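Local coordinates for protein Myo-inositol phosphohydrolase (Mitsuokella multacida, PDB 4WU3) that probably removes phosphate groups from inositol hexakisphosphate (phytate) as a PTP-like phosphatase and binds inositol-(1,3,4,5)-tetrakisphosphate, at residues L388-S393 and A549-Y554; Y417-R422 and L536-Q541. The protein carries 2 engineered substitutions. One frame throughout, in Å; residues are numbered along the deposited sequence.

Overall arrangement
Both contacts lie in the second of the chain's two PTP-like phosphatase halves. Coming from the N terminus, the chain first lays down 388-393, then 417-422, and only after the strands and helices in between does it return as 536-541 and run on into the helix that holds 549-554. Contact 1 therefore closes the longer loop, with contact 2 nested inside it. In the sheet, strand 535-539 lies between strands 390-393 and 416-422 and runs parallel to both. Contact 2 pairs strand 535-539 with strand 416-422 near the bound ligand, and contact 1 packs helix 545-558 onto strand 390-393. Ser391 OG, at 2.6 Å from His537 ND1, probably hydrogen-bonds the two contacts together.

Contact 1: L388-S393 and A549-Y554; sequences LYMSGS and AYMAMY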
loop_
_atom_site.group_PDB
_atom_site.type_symbol
_atom_site.label_atom_id
_atom_site.label_comp_id
_atom_site.label_asym_id
_atom_site.label_seq_id
_atom_site.Cartn_x
_atom_site.Cartn_y
_atom_site.Cartn_z
ATOM N N LEU A 388 6.265 50.698 -22.848
ATOM C CA LEU A 388 5.554 49.695 -22.046
ATOM C C LEU A 388 5.555 50.053 -20.545
ATOM O O LEU A 388 4.648 49.684 -19.809
ATOM C CB LEU A 388 6.157 48.310 -22.295
ATOM C CG LEU A 388 5.433 47.066 -21.755
ATOM C CD1 LEU A 388 3.934 47.149 -21.977
ATOM C CD2 LEU A 388 5.989 45.812 -22.420
ATOM N N TYR A 389 6.562 50.803 -20.116
ATOM C CA TYR A 389 6.679 51.256 -18.741
ATOM C C TYR A 389 6.493 50.114 -17.743
ATOM O O TYR A 389 5.582 50.112 -16.924
ATOM C CB TYR A 389 5.684 52.388 -18.463
ATOM C CG TYR A 389 5.814 53.575 -19.389
ATOM C CD1 TYR A 389 7.064 54.055 -19.780
ATOM C CD2 TYR A 389 4.688 54.235 -19.853
ATOM C CE1 TYR A 389 7.180 55.146 -20.626
ATOM C CE2 TYR A 389 4.790 55.327 -20.696
ATOM C CZ TYR A 389 6.040 55.779 -21.081
ATOM O OH TYR A 389 6.148 56.859 -21.926
ATOM N N MET A 390 7.379 49.137 -17.807
ATOM C CA MET A 390 7.254 47.972 -16.950
ATOM C C MET A 390 8.617 47.508 -16.488
ATOM O O MET A 390 9.593 47.584 -17.231
ATOM C CB MET A 390 6.563 46.850 -17.722
ATOM C CG MET A 390 6.472 45.542 -16.978
ATOM S SD MET A 390 5.550 44.324 -17.925
ATOM C CE MET A 390 6.713 43.997 -19.244
ATOM N N SER A 391 8.677 47.027 -15.252
ATOM C CA SER A 391 9.885 46.431 -14.722
ATOM C C SER A 391 9.509 45.228 -13.874
ATOM O O SER A 391 8.329 45.025 -13.561
ATOM C CB SER A 391 10.663 47.459 -13.905
ATOM O OG SER A 391 9.842 48.048 -12.912
ATOM N N GLY A 392 10.504 44.412 -13.533
ATOM C CA GLY A 392 10.302 43.274 -12.643
ATOM C C GLY A 392 11.536 42.958 -11.804
ATOM O O GLY A 392 12.637 43.395 -12.113
ATOM N N SER A 393 11.355 42.203 -10.732
ATOM C CA SER A 393 12.483 41.716 -9.967
ATOM C C SER A 393 12.042 40.717 -8.921
ATOM O O SER A 393 10.852 40.483 -8.714
ATOM C CB SER A 393 13.187 42.875 -9.258
ATOM O OG SER A 393 12.386 43.390 -8.198
ATOM N N ALA A 549 5.441 35.710 -15.908
ATOM C CA ALA A 549 4.088 35.430 -16.392
ATOM C C ALA A 549 3.261 36.719 -16.529
ATOM O O ALA A 549 2.708 37.013 -17.586
ATOM C CB ALA A 549 3.389 34.452 -15.454
ATOM N N TYR A 550 3.177 37.499 -15.457
ATOM C CA TYR A 550 2.424 38.749 -15.507
ATOM C C TYR A 550 3.041 39.754 -16.481
ATOM O O TYR A 550 2.316 40.403 -17.253
ATOM C CB TYR A 550 2.252 39.341 -14.104
ATOM C CG TYR A 550 1.018 38.799 -13.416
ATOM C CD1 TYR A 550 -0.234 39.374 -13.638
ATOM C CD2 TYR A 550 1.089 37.686 -12.591
ATOM C CE1 TYR A 550 -1.368 38.865 -13.034
ATOM C CE2 TYR A 550 -0.043 37.172 -11.977
ATOM C CZ TYR A 550 -1.269 37.762 -12.199
ATOM O OH TYR A 550 -2.398 37.245 -11.586
ATOM N N MET A 551 4.367 39.874 -16.485
ATOM C CA MET A 551 5.008 40.789 -17.432
ATOM C C MET A 551 4.681 40.423 -18.894
ATOM O O MET A 551 4.412 41.302 -19.714
ATOM C CB MET A 551 6.518 40.839 -17.217
ATOM C CG MET A 551 6.932 41.497 -15.912
ATOM S SD MET A 551 8.666 41.263 -15.494
ATOM C CE MET A 551 9.405 42.479 -16.589
ATOM N N ALA A 552 4.702 39.130 -19.208
ATOM C CA ALA A 552 4.397 38.652 -20.547
ATOM C C ALA A 552 2.935 38.909 -20.916
ATOM O O ALA A 552 2.624 39.216 -22.066
ATOM C CB ALA A 552 4.719 37.167 -20.656
ATOM N N MET A 553 2.034 38.778 -19.947
ATOM C CA MET A 553 0.616 39.025 -20.205
ATOM C C MET A 553 0.338 40.504 -20.473
ATOM O O MET A 553 -0.452 40.851 -21.352
ATOM C CB MET A 553 -0.234 38.545 -19.032
ATOM C CG MET A 553 -0.477 37.050 -19.034
ATOM S SD MET A 553 -1.612 36.561 -17.736
ATOM C CE MET A 553 -0.505 36.212 -16.373
ATOM N N TYR A 554 0.975 41.373 -19.699
ATOM C CA TYR A 554 0.839 42.804 -19.896
ATOM C C TYR A 554 1.477 43.235 -21.223
ATOM O O TYR A 554 0.881 43.996 -21.981
ATOM C CB TYR A 554 1.473 43.547 -18.720
ATOM C CG TYR A 554 1.269 45.040 -18.735
ATOM C CD1 TYR A 554 0.003 45.584 -18.885
ATOM C CD2 TYR A 554 2.333 45.906 -18.566
ATOM C CE1 TYR A 554 -0.191 46.951 -18.889
ATOM C CE2 TYR A 554 2.144 47.274 -18.564
ATOM C CZ TYR A 554 0.881 47.791 -18.725
ATOM O OH TYR A 554 0.697 49.160 -18.727
HETATM O O HOH W 1 2.734 50.356 -17.690
#
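The helix that follows the phosphate-binding loop packs on the central sheet here, Met551 and Tyr554 of the helix meeting Leu388, Met390 and Gly392. Met390 SD reaches the helix beside Met551, lying 3.7 Å from Met551 CB, while the bend at the end of the Met390 chain (chi3 70°) carries CE to the Met551 carbonyl oxygen. Met390 SD also stands at the edge of the Tyr554 ring, close to its plane and 5.0 Å from its centroid, a Met-aromatic contact in which CD2 is the nearest ring atom. This is the layering of a PTP-like alpha/beta domain: helix 549-554 runs nearly antiparallel to strand 390-393, at 168°, with their axes 9.5 Å apart. Further along the strand, Met551 bends back at chi3 (78°), which sets its CE 3.8 Å from Gly392 N. Since Gly392 carries no side chain, Met551 SD can lie 3.9 Å from its CA. With an alanine in place of Met551, a gap would probably open over Gly392 and the thioether of Met390 be less firmly held. At the other end of the contact, Leu388 CD1 slides alongside the Tyr554 ring, 3.9 Å from CE2. Beyond it, one water bridges the two segments, donating to Leu388 O over 2.9 Å and lying 2.6 Å from Tyr554 OH. Tyr554 also packs on Leu536, and Met551 on Phe538, both in the neighbouring strand.

Contact 2: Y417-R422 and L536-Q541; sequences YIMDLR and LHFHSQ. Engineered in segment 536-541: Ser540 (natural residue Cys). With 4IP (inositol-(1,3,4,5)-tetrakisphosphate), chain F.
His539 has CG wedged between its backbone N and carbonyl carbon (chi1 84°), and Asp420 holds its carboxylate anti to its own N (chi1 172°); together these torsions bring ring and carboxylate across each other with planes 19° apart. Asp420 OD1 lies 3.2 Å from His539 CE1, a close approach rather than a hydrogen bond. That oxygen instead accepts a hydrogen bond from Arg422 N, above the carboxylate plane, making an Asx turn, while OD2 is bonded to Tyr504 and His426. The histidine is fixed from both nitrogens: ND1 donates in the ring plane to a lone pair of Ser540 O at 3.0 Å, nearly straight, and NE2 is bonded to Glu493. Beneath these groups the two strands run parallel, joined by four backbone bonds from His537 N to Tyr417 O (2.9 Å), Met419 N to His537 O, His539 N to Met419 O, and Leu421 N to His539 O. On the opposite face of the sheet, Met419 CG sits over one face of the Phe538 ring, 4.2 Å from its centroid, while Leu421 CD2 meets the ring edge. Toward the ligand, Gln541 CG covers one face of the Arg422 guanidinium, 3.4 Å from NH2, and salt bridges to Glu395, Glu424 and Asp345 hold that group. Gln541 N then donates to ligand O3P at 3.2 Å. Ser540, engineered in place of the natural cysteine, sets its OG beside O2P of the same phosphate. The strand leads straight into the phosphate-cradling P-loop, Ser540 to Arg546, the CX5R loop of the protein tyrosine phosphatase fold with serine in the cysteine position.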
loop_
_atom_site.group_PDB
_atom_site.type_symbol
_atom_site.label_atom_id
_atom_site.label_comp_id
_atom_site.label_asym_id
_atom_site.label_seq_id
_atom_site.Cartn_x
_atom_site.Cartn_y
_atom_site.Cartn_z
ATOM N N TYR A 417 3.704 51.943 -9.673
ATOM C CA TYR A 417 3.037 50.957 -8.822
ATOM C C TYR A 417 3.944 49.758 -8.609
ATOM O O TYR A 417 4.522 49.230 -9.552
ATOM C CB TYR A 417 1.713 50.460 -9.425
ATOM C CG TYR A 417 0.630 51.499 -9.497
ATOM C CD1 TYR A 417 0.647 52.459 -10.495
ATOM C CD2 TYR A 417 -0.414 51.520 -8.587
ATOM C CE1 TYR A 417 -0.331 53.428 -10.575
ATOM C CE2 TYR A 417 -1.406 52.492 -8.662
ATOM C CZ TYR A 417 -1.354 53.439 -9.663
ATOM O OH TYR A 417 -2.312 54.421 -9.780
ATOM N N ILE A 418 4.075 49.340 -7.356
ATOM C CA ILE A 418 4.697 48.061 -7.039
ATOM C C ILE A 418 3.577 47.020 -7.037
ATOM O O ILE A 418 2.622 47.124 -6.257
ATOM C CB ILE A 418 5.395 48.094 -5.662
ATOM C CG1 ILE A 418 6.550 49.113 -5.658
ATOM C CG2 ILE A 418 5.890 46.713 -5.271
ATOM C CD1 ILE A 418 7.600 48.912 -6.736
ATOM N N MET A 419 3.682 46.053 -7.944
ATOM C CA MET A 419 2.695 44.992 -8.064
ATOM C C MET A 419 3.224 43.736 -7.374
ATOM O O MET A 419 4.004 42.976 -7.946
ATOM C CB MET A 419 2.384 44.704 -9.534
ATOM C CG MET A 419 2.004 45.925 -10.366
ATOM S SD MET A 419 0.457 46.722 -9.872
ATOM C CE MET A 419 -0.756 45.458 -10.259
ATOM N N ASP A 420 2.814 43.544 -6.126
ATOM C CA ASP A 420 3.259 42.414 -5.326
ATOM C C ASP A 420 2.372 41.222 -5.675
ATOM O O ASP A 420 1.178 41.234 -5.401
ATOM C CB ASP A 420 3.162 42.786 -3.846
ATOM C CG ASP A 420 3.421 41.617 -2.905
ATOM O OD1 ASP A 420 3.891 40.551 -3.347
ATOM O OD2 ASP A 420 3.138 41.775 -1.698
ATOM N N LEU A 421 2.957 40.193 -6.283
ATOM C CA LEU A 421 2.185 39.072 -6.793
ATOM C C LEU A 421 2.200 37.856 -5.877
ATOM O O LEU A 421 1.873 36.759 -6.312
ATOM C CB LEU A 421 2.735 38.650 -8.150
ATOM C CG LEU A 421 2.822 39.731 -9.229
ATOM C CD1 LEU A 421 3.670 39.248 -10.391
ATOM C CD2 LEU A 421 1.425 40.119 -9.690
ATOM N N ARG A 422 2.557 38.040 -4.614
ATOM C CA ARG A 422 2.816 36.909 -3.723
ATOM C C ARG A 422 1.625 36.474 -2.864
ATOM O O ARG A 422 1.142 37.236 -2.020
ATOM C CB ARG A 422 3.977 37.258 -2.809
ATOM C CG ARG A 422 5.249 37.632 -3.545
ATOM C CD ARG A 422 6.367 37.870 -2.547
ATOM N NE ARG A 422 6.814 36.630 -1.920
ATOM C CZ ARG A 422 7.800 36.559 -1.034
ATOM N NH1 ARG A 422 8.445 37.660 -0.653
ATOM N NH2 ARG A 422 8.148 35.382 -0.531
ATOM N N LEU A 536 4.452 49.963 -14.074
ATOM C CA LEU A 536 4.208 48.789 -13.246
ATOM C C LEU A 536 5.472 48.010 -12.982
ATOM O O LEU A 536 6.127 47.544 -13.916
ATOM C CB LEU A 536 3.219 47.855 -13.925
ATOM C CG LEU A 536 1.850 48.443 -14.216
ATOM C CD1 LEU A 536 0.987 47.397 -14.904
ATOM C CD2 LEU A 536 1.196 48.952 -12.948
ATOM N N HIS A 537 5.811 47.863 -11.703
ATOM C CA HIS A 537 6.937 47.023 -11.311
ATOM C C HIS A 537 6.457 45.743 -10.648
ATOM O O HIS A 537 5.984 45.761 -9.522
ATOM C CB HIS A 537 7.871 47.749 -10.356
ATOM C CG HIS A 537 9.021 46.903 -9.911
ATOM N ND1 HIS A 537 10.213 46.851 -10.600
ATOM C CD2 HIS A 537 9.146 46.041 -8.878
ATOM C CE1 HIS A 537 11.030 46.010 -9.998
ATOM N NE2 HIS A 537 10.409 45.509 -8.948
ATOM N N PHE A 538 6.582 44.627 -11.356
ATOM C CA PHE A 538 6.146 43.356 -10.827
ATOM C C PHE A 538 7.248 42.680 -10.041
ATOM O O PHE A 538 8.405 42.652 -10.466
ATOM C CB PHE A 538 5.724 42.433 -11.953
ATOM C CG PHE A 538 4.517 42.896 -12.686
ATOM C CD1 PHE A 538 3.259 42.568 -12.244
ATOM C CD2 PHE A 538 4.648 43.657 -13.832
ATOM C CE1 PHE A 538 2.138 42.997 -12.936
ATOM C CE2 PHE A 538 3.535 44.099 -14.516
ATOM C CZ PHE A 538 2.278 43.763 -14.070
ATOM N N HIS A 539 6.880 42.119 -8.896
ATOM C CA HIS A 539 7.800 41.259 -8.156
ATOM C C HIS A 539 7.048 40.070 -7.586
ATOM O O HIS A 539 5.842 40.121 -7.352
ATOM C CB HIS A 539 8.544 42.026 -7.037
ATOM C CG HIS A 539 7.780 42.129 -5.754
ATOM N ND1 HIS A 539 7.731 41.108 -4.830
ATOM C CD2 HIS A 539 7.021 43.127 -5.251
ATOM C CE1 HIS A 539 6.967 41.471 -3.817
ATOM N NE2 HIS A 539 6.525 42.692 -4.047
ATOM N N SER A 540 7.774 38.986 -7.382
ATOM C CA SER A 540 7.254 37.862 -6.639
ATOM C C SER A 540 8.365 37.496 -5.668
ATOM O O SER A 540 8.933 38.392 -5.042
ATOM C CB SER A 540 6.872 36.723 -7.582
ATOM O OG SER A 540 7.778 36.661 -8.663
ATOM N N GLN A 541 8.689 36.217 -5.522
ATOM C CA GLN A 541 9.742 35.821 -4.583
ATOM C C GLN A 541 11.080 35.972 -5.272
ATOM O O GLN A 541 11.967 36.646 -4.766
ATOM C CB GLN A 541 9.552 34.372 -4.090
ATOM C CG GLN A 541 10.321 34.022 -2.819
ATOM C CD GLN A 541 11.798 33.728 -3.045
ATOM O OE1 GLN A 541 12.200 33.278 -4.112
ATOM N NE2 GLN A 541 12.609 33.961 -2.023
HETATM C C1 4IP F . 9.733 31.030 -8.386
HETATM O O1 4IP F . 9.658 32.360 -8.901
HETATM C C2 4IP F . 10.428 31.032 -7.031
HETATM O O2 4IP F . 11.701 31.651 -7.151
HETATM C C3 4IP F . 10.643 29.618 -6.508
HETATM O O3 4IP F . 11.329 29.669 -5.255
HETATM C C4 4IP F . 11.432 28.763 -7.495
HETATM O O4 4IP F . 11.515 27.425 -6.990
HETATM C C5 4IP F . 10.744 28.758 -8.855
HETATM O O5 4IP F . 11.507 28.005 -9.800
HETATM C C6 4IP F . 10.524 30.177 -9.377
HETATM O O6 4IP F . 9.836 30.144 -10.630
HETATM P P1 4IP F . 8.498 33.392 -8.484
HETATM O O1P 4IP F . 7.262 32.854 -9.151
HETATM O O2P 4IP F . 9.005 34.700 -9.034
HETATM O O3P 4IP F . 8.482 33.351 -6.977
HETATM P P3 4IP F . 10.681 28.983 -3.946
HETATM O O4P 4IP F . 10.160 27.657 -4.448
HETATM O O5P 4IP F . 9.615 29.962 -3.510
HETATM O O6P 4IP F . 11.834 28.843 -2.983
HETATM P P4 4IP F . 12.919 26.632 -6.866
HETATM O O7P 4IP F . 13.848 27.597 -6.169
HETATM O O8P 4IP F . 12.551 25.434 -6.027
HETATM O O9P 4IP F . 13.284 26.327 -8.306
HETATM P P5 4IP F . 10.751 27.099 -10.904
HETATM O OPF 4IP F . 9.436 26.689 -10.260
HETATM O OPG 4IP F . 11.725 25.961 -11.128
HETATM O OPH 4IP F . 10.584 28.024 -12.088
#